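Local structure of uncharacterized protein (Bacteroides dorei DSM 17855, 5TGF) at residues 286-294 against 320-328; 53-64 against 185-195. The protein is of uncharacterised function but belongs to the serine beta-lactamase-related family, and is probably a hydrolase that also binds calcium. All coordinates share one frame; numbering follows the deposited sequence.

Contact 1: 286-294 against 320-328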
ATOM      1  N   SER A 286      -4.985   0.344   0.003  1.00 14.06           N
ATOM      2  CA  SER A 286      -3.738   0.790  -0.636  1.00 12.56           C
ATOM      3  C   SER A 286      -3.876   0.767  -2.190  1.00 12.39           C
ATOM      4  O   SER A 286      -3.295  -0.088  -2.863  1.00 13.52           O
ATOM      5  CB  SER A 286      -2.572  -0.068  -0.168  1.00 12.65           C
ATOM      6  OG  SER A 286      -1.310   0.568  -0.425  1.00 12.57           O
ATOM      7  N   PRO A 287      -4.663   1.708  -2.772  1.00 11.93           N
ATOM      8  CA  PRO A 287      -4.888   1.662  -4.208  1.00 11.50           C
ATOM      9  C   PRO A 287      -3.635   1.998  -4.994  1.00 11.72           C
ATOM     10  O   PRO A 287      -2.834   2.794  -4.544  1.00 11.20           O
ATOM     11  CB  PRO A 287      -5.949   2.740  -4.455  1.00 13.23           C
ATOM     12  CG  PRO A 287      -6.434   3.128  -3.109  1.00 12.71           C
ATOM     13  CD  PRO A 287      -5.296   2.877  -2.162  1.00 13.17           C
ATOM     14  N   GLY A 288      -3.489   1.406  -6.170  1.00 12.22           N
ATOM     15  CA  GLY A 288      -2.434   1.803  -7.114  1.00 12.13           C
ATOM     16  C   GLY A 288      -3.029   2.594  -8.261  1.00 12.65           C
ATOM     17  O   GLY A 288      -4.203   2.451  -8.549  1.00 13.43           O
ATOM     18  N   TRP A 289      -2.203   3.373  -8.940  1.00 11.47           N
ATOM     19  CA  TRP A 289      -2.678   4.282  -9.970  1.00 14.04           C
ATOM     20  C   TRP A 289      -3.373   3.539 -11.124  1.00 14.69           C
ATOM     21  O   TRP A 289      -4.215   4.124 -11.811  1.00 16.42           O
ATOM     22  CB  TRP A 289      -1.546   5.156 -10.528  1.00 14.80           C
ATOM     23  CG  TRP A 289      -0.475   4.389 -11.299  1.00 13.18           C
ATOM     24  CD1 TRP A 289       0.662   3.856 -10.759  1.00 14.28           C
ATOM     25  CD2 TRP A 289      -0.409   4.108 -12.702  1.00 13.94           C
ATOM     26  NE1 TRP A 289       1.384   3.214 -11.704  1.00 12.93           N
ATOM     27  CE2 TRP A 289       0.786   3.379 -12.920  1.00 13.44           C
ATOM     28  CE3 TRP A 289      -1.244   4.361 -13.791  1.00 13.77           C
ATOM     29  CZ2 TRP A 289       1.153   2.895 -14.172  1.00 14.08           C
ATOM     30  CZ3 TRP A 289      -0.856   3.900 -15.064  1.00 15.43           C
ATOM     31  CH2 TRP A 289       0.330   3.180 -15.232  1.00 14.69           C
ATOM     32  N   ALA A 290      -2.945   2.290 -11.385  1.00 13.99           N
ATOM     33  CA  ALA A 290      -3.378   1.536 -12.556  1.00 12.50           C
ATOM     34  C   ALA A 290      -4.556   0.606 -12.299  1.00 12.33           C
ATOM     35  O   ALA A 290      -4.945  -0.176 -13.200  1.00 12.64           O
ATOM     36  CB  ALA A 290      -2.199   0.745 -13.151  1.00 12.00           C
ATOM     37  N   GLY A 291      -5.172   0.713 -11.127  1.00 11.00           N
ATOM     38  CA  GLY A 291      -6.438   0.052 -10.860  1.00 12.18           C
ATOM     39  C   GLY A 291      -6.477  -1.003  -9.764  1.00 12.22           C
ATOM     40  O   GLY A 291      -7.547  -1.341  -9.290  1.00 12.64           O
ATOM     41  N   ALA A 292      -5.321  -1.459  -9.289  1.00 10.85           N
ATOM     42  CA  ALA A 292      -5.292  -2.414  -8.193  1.00 11.41           C
ATOM     43  C   ALA A 292      -5.895  -1.757  -6.933  1.00 12.33           C
ATOM     44  O   ALA A 292      -5.509  -0.625  -6.561  1.00 14.11           O
ATOM     45  CB  ALA A 292      -3.864  -2.872  -7.910  1.00 11.41           C
ATOM     46  N   TYR A 293      -6.830  -2.441  -6.303  1.00 10.01           N
ATOM     47  CA  TYR A 293      -7.538  -1.908  -5.127  1.00 10.69           C
ATOM     48  C   TYR A 293      -7.744  -3.021  -4.099  1.00 11.81           C
ATOM     49  O   TYR A 293      -8.700  -3.819  -4.221  1.00 11.49           O
ATOM     50  CB  TYR A 293      -8.875  -1.350  -5.528  1.00 11.55           C
ATOM     51  CG  TYR A 293      -9.615  -0.701  -4.367  1.00 12.12           C
ATOM     52  CD1 TYR A 293      -9.199   0.528  -3.844  1.00 12.96           C
ATOM     53  CD2 TYR A 293     -10.762  -1.263  -3.861  1.00 12.93           C
ATOM     54  CE1 TYR A 293      -9.882   1.121  -2.789  1.00 13.47           C
ATOM     55  CE2 TYR A 293     -11.448  -0.687  -2.820  1.00 12.40           C
ATOM     56  CZ  TYR A 293     -11.011   0.516  -2.290  1.00 12.37           C
ATOM     57  OH  TYR A 293     -11.714   1.061  -1.222  1.00 13.40           O
ATOM     58  N   PRO A 294      -6.887  -3.059  -3.089  1.00 10.83           N
ATOM     59  CA  PRO A 294      -7.101  -3.881  -1.939  1.00 12.47           C
ATOM     60  C   PRO A 294      -7.763  -3.119  -0.790  1.00 12.64           C
ATOM     61  O   PRO A 294      -7.406  -1.966  -0.519  1.00 11.80           O
ATOM     62  CB  PRO A 294      -5.682  -4.293  -1.574  1.00 12.25           C
ATOM     63  CG  PRO A 294      -4.848  -3.079  -1.927  1.00 11.86           C
ATOM     64  CD  PRO A 294      -5.591  -2.350  -3.010  1.00 12.17           C
ATOM     65  N   PHE A 320     -13.877   8.354 -16.038  1.00 19.96           N
ATOM     66  CA  PHE A 320     -13.342   7.162 -15.344  1.00 17.97           C
ATOM     67  C   PHE A 320     -11.933   7.466 -14.856  1.00 15.73           C
ATOM     68  O   PHE A 320     -11.153   8.156 -15.531  1.00 16.45           O
ATOM     69  CB  PHE A 320     -13.337   5.942 -16.277  1.00 19.39           C
ATOM     70  CG  PHE A 320     -12.536   4.764 -15.766  1.00 19.00           C
ATOM     71  CD1 PHE A 320     -13.122   3.789 -14.972  1.00 20.56           C
ATOM     72  CD2 PHE A 320     -11.203   4.618 -16.133  1.00 20.74           C
ATOM     73  CE1 PHE A 320     -12.367   2.708 -14.519  1.00 22.26           C
ATOM     74  CE2 PHE A 320     -10.466   3.511 -15.730  1.00 19.07           C
ATOM     75  CZ  PHE A 320     -11.041   2.566 -14.924  1.00 18.77           C
ATOM     76  N   SER A 321     -11.580   6.879 -13.716  1.00 14.89           N
ATOM     77  CA  SER A 321     -10.230   6.946 -13.198  1.00 15.15           C
ATOM     78  C   SER A 321      -9.909   5.637 -12.521  1.00 14.56           C
ATOM     79  O   SER A 321     -10.622   5.237 -11.589  1.00 16.28           O
ATOM     80  CB  SER A 321     -10.054   8.062 -12.167  1.00 16.65           C
ATOM     81  OG  SER A 321      -8.745   8.026 -11.604  1.00 15.57           O
ATOM     82  N   SER A 322      -8.805   5.011 -12.955  1.00 14.02           N
ATOM     83  CA  SER A 322      -8.381   3.744 -12.373  1.00 14.41           C
ATOM     84  C   SER A 322      -7.811   3.938 -10.959  1.00 15.73           C
ATOM     85  O   SER A 322      -7.487   2.954 -10.279  1.00 15.75           O
ATOM     86  CB  SER A 322      -7.352   3.049 -13.269  1.00 14.85           C
ATOM     87  OG  SER A 322      -6.255   3.887 -13.555  1.00 14.63           O
ATOM     88  N   PHE A 323      -7.589   5.186 -10.552  1.00 14.79           N
ATOM     89  CA  PHE A 323      -7.135   5.489  -9.177  1.00 15.22           C
ATOM     90  C   PHE A 323      -8.282   6.038  -8.307  1.00 15.66           C
ATOM     91  O   PHE A 323      -8.725   5.388  -7.335  1.00 12.26           O
ATOM     92  CB  PHE A 323      -5.963   6.463  -9.242  1.00 15.61           C
ATOM     93  CG  PHE A 323      -5.366   6.791  -7.906  1.00 19.25           C
ATOM     94  CD1 PHE A 323      -4.804   5.792  -7.108  1.00 18.81           C
ATOM     95  CD2 PHE A 323      -5.241   8.104  -7.500  1.00 21.42           C
ATOM     96  CE1 PHE A 323      -4.232   6.097  -5.879  1.00 21.15           C
ATOM     97  CE2 PHE A 323      -4.622   8.429  -6.293  1.00 24.60           C
ATOM     98  CZ  PHE A 323      -4.115   7.418  -5.480  1.00 24.05           C
ATOM     99  N   TYR A 324      -8.808   7.196  -8.696  1.00 13.58           N
ATOM    100  CA  TYR A 324      -9.850   7.861  -7.889  1.00 14.02           C
ATOM    101  C   TYR A 324     -11.204   7.185  -7.917  1.00 14.59           C
ATOM    102  O   TYR A 324     -12.022   7.422  -7.027  1.00 14.96           O
ATOM    103  CB  TYR A 324      -9.990   9.327  -8.305  1.00 14.18           C
ATOM    104  CG  TYR A 324      -8.722  10.125  -8.076  1.00 14.70           C
ATOM    105  CD1 TYR A 324      -8.329  10.466  -6.786  1.00 16.26           C
ATOM    106  CD2 TYR A 324      -7.929  10.537  -9.118  1.00 16.82           C
ATOM    107  CE1 TYR A 324      -7.209  11.191  -6.560  1.00 16.09           C
ATOM    108  CE2 TYR A 324      -6.783  11.280  -8.896  1.00 17.68           C
ATOM    109  CZ  TYR A 324      -6.457  11.621  -7.593  1.00 16.76           C
ATOM    110  OH  TYR A 324      -5.316  12.294  -7.341  1.00 20.45           O
ATOM    111  N   GLY A 325     -11.453   6.326  -8.912  1.00 12.82           N
ATOM    112  CA  GLY A 325     -12.736   5.623  -9.033  1.00 13.36           C
ATOM    113  C   GLY A 325     -12.809   4.338  -8.226  1.00 14.74           C
ATOM    114  O   GLY A 325     -13.891   3.819  -7.982  1.00 16.10           O
ATOM    115  N   SER A 326     -11.657   3.843  -7.772  1.00 13.28           N
ATOM    116  CA  SER A 326     -11.582   2.503  -7.185  1.00 13.99           C
ATOM    117  C   SER A 326     -12.476   2.216  -5.975  1.00 14.81           C
ATOM    118  O   SER A 326     -13.038   1.110  -5.876  1.00 14.19           O
ATOM    119  CB  SER A 326     -10.134   2.227  -6.808  1.00 15.06           C
ATOM    120  OG  SER A 326      -9.357   2.229  -8.001  1.00 16.71           O
ATOM    121  N   PRO A 327     -12.663   3.195  -5.055  1.00 15.12           N
ATOM    122  CA  PRO A 327     -13.573   2.901  -3.937  1.00 16.31           C
ATOM    123  C   PRO A 327     -15.018   2.625  -4.322  1.00 14.70           C
ATOM    124  O   PRO A 327     -15.787   2.232  -3.434  1.00 14.74           O
ATOM    125  CB  PRO A 327     -13.546   4.197  -3.086  1.00 18.58           C
ATOM    126  CG  PRO A 327     -12.349   4.897  -3.499  1.00 18.41           C
ATOM    127  CD  PRO A 327     -12.025   4.516  -4.905  1.00 16.77           C
ATOM    128  N   VAL A 328     -15.400   2.766  -5.590  1.00 14.33           N
ATOM    129  CA  VAL A 328     -16.724   2.233  -6.018  1.00 14.08           C
ATOM    130  C   VAL A 328     -16.837   0.727  -5.714  1.00 15.95           C
ATOM    131  O   VAL A 328     -17.937   0.199  -5.471  1.00 16.47           O
ATOM    132  CB  VAL A 328     -17.079   2.540  -7.493  1.00 18.24           C
ATOM    133  CG1 VAL A 328     -16.282   1.669  -8.439  1.00 15.52           C
ATOM    134  CG2 VAL A 328     -18.569   2.339  -7.743  1.00 18.26           C
TER
HETATM  135  O   HOH W   1      -6.839   1.670  -7.574  1.00 19.14           O
HETATM  136  O   HOH W   2      -9.834  -0.037  -9.425  1.00 15.17           O
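Two aromatic rings, Tyr293 and Phe323, carry the contact between 286-294 and 320-328. One face of the Tyr293 ring lies over the peptide joining Ser326 to Pro327: Ser326 O sits above the plane toward the rim and Pro327 N beside it, while Ser326 CB touches Tyr293 CD1 at 3.5 Å. CB of Pro287 abuts an edge of the same ring, and the hydroxyl continues past the proline of 320-328, with Tyr293 OH 3.8 Å from Pro327 CA. With CG anti to the backbone N (chi1 -176°), Tyr293 extends over the Ser326-Pro327 peptide, and its hydroxyl is hydrogen-bonded to Ser330 and Glu272. Phe323 instead presents its rim: Pro287 O lies in the ring plane, 3.8 Å from Phe323 CE1, Gly288 O lies near that plane, 3.7 Å from Phe323 CD1, and CE1 is 4.0 Å from Pro287 CB. Phe323 CD2 packs over the Tyr324 ring face.

The direct polar link is made by Ser322, whose OG donates to Trp289 O at 2.7 Å, in the carbonyl plane with a C=O...donor angle of 147°. This bond ties 320-328 to the type I turn from Gly288 to Gly291. Beside it Gly291 CA makes a CH...O contact of 3.1 Å with Ser322 O. The Trp289 indole packs a face on Ala290 CB and donates NE1 to Gly194 O.

Two waters lie between 286-294 and Ser326. Water 1 is within bonding distance of Gly288 O, Ala292 O and Ser326 OG; water 2 lies 2.6 Å from Gly291 O and also meets Ser326 OG. The carbonyls of 286-294 thus meet 320-328 partly through water, at Ser326 OG, and directly at Ser322 OG, which implies a hydrated polar seam, flanked by aromatic packing, joining the loop before helix 328-337 to the start of strand 293-297.

Contact 2: 53-64 against 185-195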
ATOM      1  N   LYS A  53       0.218 -12.651 -12.992  1.00 12.78           N
ATOM      2  CA  LYS A  53       1.074 -11.700 -12.330  1.00 14.16           C
ATOM      3  C   LYS A  53       0.854 -10.293 -12.889  1.00 14.50           C
ATOM      4  O   LYS A  53       0.781 -10.118 -14.111  1.00 14.61           O
ATOM      5  CB  LYS A  53       2.545 -12.108 -12.463  1.00 16.99           C
ATOM      6  CG  LYS A  53       2.898 -13.288 -11.598  1.00 18.46           C
ATOM      7  CD  LYS A  53       4.330 -13.730 -11.824  1.00 25.30           C
ATOM      8  CE  LYS A  53       5.303 -12.827 -11.092  1.00 28.29           C
ATOM      9  NZ  LYS A  53       6.693 -13.082 -11.543  1.00 33.63           N
ATOM     10  N   VAL A  54       0.732  -9.313 -11.994  1.00 14.08           N
ATOM     11  CA  VAL A  54       0.462  -7.942 -12.377  1.00 12.83           C
ATOM     12  C   VAL A  54       1.350  -7.018 -11.555  1.00 12.84           C
ATOM     13  O   VAL A  54       1.516  -7.204 -10.335  1.00 11.10           O
ATOM     14  CB  VAL A  54      -1.022  -7.566 -12.139  1.00 13.46           C
ATOM     15  CG1 VAL A  54      -1.289  -6.159 -12.637  1.00 14.63           C
ATOM     16  CG2 VAL A  54      -1.982  -8.527 -12.821  1.00 14.96           C
ATOM     17  N   TYR A  55       1.895  -5.997 -12.211  1.00 12.00           N
ATOM     18  CA  TYR A  55       2.548  -4.886 -11.495  1.00 12.18           C
ATOM     19  C   TYR A  55       1.494  -3.945 -10.908  1.00 12.70           C
ATOM     20  O   TYR A  55       0.740  -3.330 -11.646  1.00 12.74           O
ATOM     21  CB  TYR A  55       3.449  -4.119 -12.440  1.00 12.32           C
ATOM     22  CG  TYR A  55       4.688  -4.905 -12.787  1.00 13.81           C
ATOM     23  CD1 TYR A  55       5.733  -4.981 -11.883  1.00 14.84           C
ATOM     24  CD2 TYR A  55       4.779  -5.625 -13.985  1.00 17.42           C
ATOM     25  CE1 TYR A  55       6.840  -5.791 -12.134  1.00 15.77           C
ATOM     26  CE2 TYR A  55       5.905  -6.420 -14.260  1.00 16.97           C
ATOM     27  CZ  TYR A  55       6.888  -6.524 -13.310  1.00 16.36           C
ATOM     28  OH  TYR A  55       8.033  -7.267 -13.529  1.00 17.24           O
ATOM     29  N   VAL A  56       1.388  -3.923  -9.588  1.00 10.35           N
ATOM     30  CA  VAL A  56       0.233  -3.262  -8.908  1.00 11.60           C
ATOM     31  C   VAL A  56       0.574  -1.917  -8.274  1.00 11.40           C
ATOM     32  O   VAL A  56      -0.273  -1.269  -7.599  1.00 11.59           O
ATOM     33  CB  VAL A  56      -0.383  -4.167  -7.830  1.00 12.62           C
ATOM     34  CG1 VAL A  56      -0.947  -5.425  -8.484  1.00 12.99           C
ATOM     35  CG2 VAL A  56       0.610  -4.511  -6.741  1.00 11.62           C
ATOM     36  N   ALA A  57       1.794  -1.459  -8.515  1.00 12.25           N
ATOM     37  CA  ALA A  57       2.208  -0.116  -8.082  1.00 12.34           C
ATOM     38  C   ALA A  57       1.972   0.108  -6.593  1.00 13.25           C
ATOM     39  O   ALA A  57       2.398  -0.725  -5.797  1.00 11.58           O
ATOM     40  CB  ALA A  57       1.514   0.918  -8.948  1.00 13.24           C
ATOM     41  N   SER A  58       1.237   1.149  -6.200  1.00 11.94           N
ATOM     42  CA  SER A  58       1.119   1.495  -4.783  1.00 12.53           C
ATOM     43  C   SER A  58       0.351   0.502  -3.953  1.00 11.97           C
ATOM     44  O   SER A  58       0.370   0.621  -2.732  1.00 12.34           O
ATOM     45  CB  SER A  58       0.520   2.868  -4.587  1.00 13.61           C
ATOM     46  OG  SER A  58       1.383   3.827  -5.147  1.00 16.02           O
ATOM     47  N   ALA A  59      -0.291  -0.492  -4.563  1.00 10.62           N
ATOM     48  CA  ALA A  59      -0.839  -1.577  -3.749  1.00 11.88           C
ATOM     49  C   ALA A  59       0.231  -2.260  -2.909  1.00 11.96           C
ATOM     50  O   ALA A  59      -0.063  -2.788  -1.829  1.00 13.59           O
ATOM     51  CB  ALA A  59      -1.637  -2.570  -4.582  1.00 12.02           C
ATOM     52  N   GLY A  60       1.481  -2.192  -3.363  1.00 11.08           N
ATOM     53  CA  GLY A  60       2.604  -2.709  -2.587  1.00 11.00           C
ATOM     54  C   GLY A  60       3.031  -1.930  -1.355  1.00 12.06           C
ATOM     55  O   GLY A  60       3.762  -2.484  -0.532  1.00 13.39           O
ATOM     56  N   LYS A  61       2.571  -0.683  -1.175  1.00 10.82           N
ATOM     57  CA  LYS A  61       2.963   0.091   0.011  1.00 11.94           C
ATOM     58  C   LYS A  61       2.511  -0.618   1.286  1.00 12.19           C
ATOM     59  O   LYS A  61       3.237  -0.639   2.269  1.00 10.22           O
ATOM     60  CB  LYS A  61       2.438   1.531  -0.034  1.00 13.60           C
ATOM     61  CG  LYS A  61       3.194   2.445  -0.979  1.00 14.20           C
ATOM     62  CD  LYS A  61       2.694   3.894  -0.906  1.00 16.59           C
ATOM     63  CE  LYS A  61       3.522   4.854  -1.748  1.00 16.00           C
ATOM     64  NZ  LYS A  61       3.367   4.705  -3.216  1.00 16.31           N
ATOM     65  N   TRP A  62       1.320  -1.198   1.241  1.00 12.66           N
ATOM     66  CA  TRP A  62       0.753  -1.926   2.384  1.00 13.86           C
ATOM     67  C   TRP A  62       1.637  -3.110   2.736  1.00 13.18           C
ATOM     68  O   TRP A  62       1.954  -3.339   3.887  1.00 13.30           O
ATOM     69  CB  TRP A  62      -0.664  -2.387   2.057  1.00 14.24           C
ATOM     70  CG  TRP A  62      -1.552  -2.685   3.255  1.00 14.48           C
ATOM     71  CD1 TRP A  62      -1.184  -2.836   4.594  1.00 14.82           C
ATOM     72  CD2 TRP A  62      -2.964  -2.832   3.213  1.00 14.08           C
ATOM     73  NE1 TRP A  62      -2.306  -3.038   5.368  1.00 15.39           N
ATOM     74  CE2 TRP A  62      -3.404  -3.069   4.547  1.00 14.09           C
ATOM     75  CE3 TRP A  62      -3.896  -2.786   2.182  1.00 13.07           C
ATOM     76  CZ2 TRP A  62      -4.747  -3.256   4.862  1.00 14.95           C
ATOM     77  CZ3 TRP A  62      -5.228  -2.920   2.493  1.00 15.14           C
ATOM     78  CH2 TRP A  62      -5.647  -3.144   3.841  1.00 13.64           C
ATOM     79  N   VAL A  63       1.985  -3.886   1.725  1.00 13.28           N
ATOM     80  CA  VAL A  63       2.876  -5.056   1.889  1.00 13.27           C
ATOM     81  C   VAL A  63       4.267  -4.631   2.356  1.00 13.70           C
ATOM     82  O   VAL A  63       4.850  -5.254   3.234  1.00 13.82           O
ATOM     83  CB  VAL A  63       2.960  -5.890   0.597  1.00 14.32           C
ATOM     84  CG1 VAL A  63       3.882  -7.101   0.805  1.00 14.13           C
ATOM     85  CG2 VAL A  63       1.565  -6.307   0.143  1.00 14.87           C
ATOM     86  N   ALA A  64       4.799  -3.547   1.813  1.00 12.98           N
ATOM     87  CA  ALA A  64       6.142  -3.103   2.225  1.00 14.07           C
ATOM     88  C   ALA A  64       6.185  -2.623   3.672  1.00 14.05           C
ATOM     89  O   ALA A  64       7.125  -2.933   4.427  1.00 13.90           O
ATOM     90  CB  ALA A  64       6.634  -2.019   1.282  1.00 14.93           C
ATOM     91  N   HIS A 185       6.951 -10.319  -5.922  1.00 13.46           N
ATOM     92  CA  HIS A 185       8.269  -9.718  -5.656  1.00 13.59           C
ATOM     93  C   HIS A 185       8.243  -8.198  -5.847  1.00 13.99           C
ATOM     94  O   HIS A 185       7.466  -7.691  -6.663  1.00 12.36           O
ATOM     95  CB  HIS A 185       9.357 -10.294  -6.559  1.00 16.50           C
ATOM     96  CG  HIS A 185       8.985 -10.389  -7.996  1.00 16.59           C
ATOM     97  ND1 HIS A 185       9.018  -9.306  -8.846  1.00 16.91           N
ATOM     98  CD2 HIS A 185       8.543 -11.432  -8.733  1.00 18.68           C
ATOM     99  CE1 HIS A 185       8.645  -9.685 -10.053  1.00 20.04           C
ATOM    100  NE2 HIS A 185       8.303 -10.957 -10.001  1.00 20.67           N
ATOM    101  N   PHE A 186       9.065  -7.500  -5.068  1.00 13.66           N
ATOM    102  CA  PHE A 186       9.309  -6.047  -5.211  1.00 14.07           C
ATOM    103  C   PHE A 186      10.439  -5.724  -6.177  1.00 16.71           C
ATOM    104  O   PHE A 186      10.476  -4.632  -6.740  1.00 18.57           O
ATOM    105  CB  PHE A 186       9.648  -5.447  -3.844  1.00 14.64           C
ATOM    106  CG  PHE A 186       8.465  -5.305  -2.918  1.00 13.22           C
ATOM    107  CD1 PHE A 186       7.671  -4.161  -2.945  1.00 13.64           C
ATOM    108  CD2 PHE A 186       8.151  -6.313  -1.996  1.00 14.96           C
ATOM    109  CE1 PHE A 186       6.635  -4.000  -2.017  1.00 12.50           C
ATOM    110  CE2 PHE A 186       7.103  -6.156  -1.093  1.00 13.70           C
ATOM    111  CZ  PHE A 186       6.337  -5.015  -1.116  1.00 14.35           C
ATOM    112  N   ALA A 187      11.373  -6.661  -6.336  1.00 15.63           N
ATOM    113  CA  ALA A 187      12.533  -6.501  -7.213  1.00 18.35           C
ATOM    114  C   ALA A 187      12.727  -7.799  -7.976  1.00 20.18           C
ATOM    115  O   ALA A 187      12.362  -8.869  -7.454  1.00 19.95           O
ATOM    116  CB  ALA A 187      13.772  -6.210  -6.379  1.00 18.04           C
ATOM    117  N   PRO A 188      13.314  -7.732  -9.186  1.00 20.42           N
ATOM    118  CA  PRO A 188      13.751  -6.495  -9.848  1.00 19.92           C
ATOM    119  C   PRO A 188      12.594  -5.603 -10.265  1.00 17.89           C
ATOM    120  O   PRO A 188      11.468  -6.081 -10.535  1.00 15.79           O
ATOM    121  CB  PRO A 188      14.514  -6.992 -11.077  1.00 22.37           C
ATOM    122  CG  PRO A 188      13.933  -8.331 -11.368  1.00 23.17           C
ATOM    123  CD  PRO A 188      13.458  -8.917 -10.064  1.00 22.61           C
ATOM    124  N   VAL A 189      12.893  -4.314 -10.294  1.00 19.63           N
ATOM    125  CA  VAL A 189      11.935  -3.255 -10.591  1.00 19.55           C
ATOM    126  C   VAL A 189      11.695  -3.188 -12.092  1.00 20.34           C
ATOM    127  O   VAL A 189      12.651  -3.107 -12.856  1.00 20.01           O
ATOM    128  CB  VAL A 189      12.495  -1.927 -10.055  1.00 20.76           C
ATOM    129  CG1 VAL A 189      11.616  -0.744 -10.398  1.00 22.91           C
ATOM    130  CG2 VAL A 189      12.676  -2.038  -8.561  1.00 20.79           C
ATOM    131  N   ASN A 190      10.437  -3.310 -12.515  1.00 17.58           N
ATOM    132  CA  ASN A 190      10.028  -3.078 -13.902  1.00 17.02           C
ATOM    133  C   ASN A 190      10.116  -1.584 -14.206  1.00 16.09           C
ATOM    134  O   ASN A 190       9.658  -0.756 -13.414  1.00 16.51           O
ATOM    135  CB  ASN A 190       8.590  -3.568 -14.137  1.00 18.35           C
ATOM    136  CG  ASN A 190       8.038  -3.174 -15.503  1.00 17.56           C
ATOM    137  OD1 ASN A 190       7.555  -2.054 -15.698  1.00 18.25           O
ATOM    138  ND2 ASN A 190       8.137  -4.079 -16.465  1.00 18.52           N
ATOM    139  N   THR A 191      10.630  -1.246 -15.385  1.00 16.41           N
ATOM    140  CA  THR A 191      10.975   0.135 -15.696  1.00 15.99           C
ATOM    141  C   THR A 191      10.070   0.792 -16.730  1.00 15.92           C
ATOM    142  O   THR A 191      10.414   1.840 -17.311  1.00 18.97           O
ATOM    143  CB  THR A 191      12.449   0.229 -16.129  1.00 17.81           C
ATOM    144  OG1 THR A 191      12.648  -0.632 -17.233  1.00 15.75           O
ATOM    145  CG2 THR A 191      13.363  -0.202 -15.030  1.00 17.29           C
ATOM    146  N   ASP A 192       8.914   0.200 -16.987  1.00 15.73           N
ATOM    147  CA  ASP A 192       8.019   0.717 -18.018  1.00 18.90           C
ATOM    148  C   ASP A 192       7.337   2.038 -17.648  1.00 17.32           C
ATOM    149  O   ASP A 192       6.743   2.714 -18.492  1.00 18.29           O
ATOM    150  CB  ASP A 192       6.991  -0.359 -18.391  1.00 20.19           C
ATOM    151  CG  ASP A 192       7.646  -1.614 -19.023  1.00 24.43           C
ATOM    152  OD1 ASP A 192       8.803  -1.561 -19.508  1.00 29.15           O
ATOM    153  OD2 ASP A 192       6.977  -2.652 -19.027  1.00 24.52           O
ATOM    154  N   GLY A 193       7.424   2.406 -16.387  1.00 16.72           N
ATOM    155  CA  GLY A 193       6.863   3.652 -15.893  1.00 17.22           C
ATOM    156  C   GLY A 193       5.722   3.382 -14.942  1.00 16.84           C
ATOM    157  O   GLY A 193       4.768   2.641 -15.267  1.00 19.36           O
ATOM    158  N   GLY A 194       5.834   3.938 -13.737  1.00 15.78           N
ATOM    159  CA  GLY A 194       4.819   3.779 -12.729  1.00 14.91           C
ATOM    160  C   GLY A 194       4.869   2.497 -11.909  1.00 14.39           C
ATOM    161  O   GLY A 194       3.966   2.260 -11.070  1.00 12.23           O
ATOM    162  N   HIS A 195       5.931   1.720 -12.075  1.00 12.59           N
ATOM    163  CA  HIS A 195       6.165   0.546 -11.223  1.00 13.70           C
ATOM    164  C   HIS A 195       7.453   0.658 -10.409  1.00 13.51           C
ATOM    165  O   HIS A 195       8.205  -0.315 -10.216  1.00 12.75           O
ATOM    166  CB  HIS A 195       6.170  -0.741 -12.050  1.00 14.03           C
ATOM    167  CG  HIS A 195       5.075  -0.827 -13.070  1.00 13.53           C
ATOM    168  ND1 HIS A 195       5.302  -1.252 -14.365  1.00 15.69           N
ATOM    169  CD2 HIS A 195       3.758  -0.539 -13.000  1.00 14.19           C
ATOM    170  CE1 HIS A 195       4.172  -1.194 -15.049  1.00 15.61           C
ATOM    171  NE2 HIS A 195       3.222  -0.770 -14.239  1.00 13.22           N
TER
HETATM  172  O   HOH W   3      10.328  -7.502 -12.468  1.00 25.44           O
HETATM  173  O   HOH W   4       9.182  -6.653 -16.368  1.00 31.49           O
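Phe186 and Tyr55 anchor the packed part of the contact between 53-64 and 185-195. Phe186 thrusts its ring rim against the first turn of helix 60-74: Gly60 O lies in the ring plane, 3.6 Å from CE1, while CZ meets Val63 CG1 at 3.8 Å and CE1 meets Ala64 CB. Phe171 adds an edge-to-face neighbour to Phe186.

Tyr55 is gripped differently. CB of Asn190 lies over one face of its ring, 3.7 Å from the centroid, and Tyr55 CB in turn sits over the centre of the His195 imidazole, whose opposite face carries Gly193 O. The Tyr55 and His195 rings are nearly parallel, at 21°, but slid so far that they barely overlap. His195 ND1 donates to Asn190 OD1 at 2.7 Å, in the imidazole plane but well above the carbonyl plane of Asn190, and that oxygen also takes Asp192 N from the other face of the amide, forming an Asx turn.

Toward solvent the contact loosens. The exposed Lys53, its chain bent at chi3 (79°), sends NZ to His185 NE2 at 3.1 Å near the ring plane, and two waters link Tyr55 OH to Pro188 O and Asn190 ND2. Accepting from lysine is consistent with an unprotonated His185 NE2 and so a neutral imidazole, whereas the inner His195 is held at both ring nitrogens, by Asn190 OD1 and by His309.

Overall arrangement
Contact 2 is the first along the chain and closes before contact 1 opens, yet their centres are only 15 Å apart and they touch. Besides the indole bond to Gly194, Ser286 OG probably bonds Ser58 O, so segment 286-294 rests on both halves of contact 2. Contact 1 belongs to the six-stranded antiparallel sheet and the approach to the C-terminal helix 328-337; contact 2 belongs to the mainly helical part and the start of helix 60-74. Contact 2 itself contains Ser58 and Lys61, which with Tyr147 fit the SxxK arrangement of serine beta-lactamases, and contact 1 abuts Ser58 through Ser286 and Pro287, so the contacts probably border the active-site region.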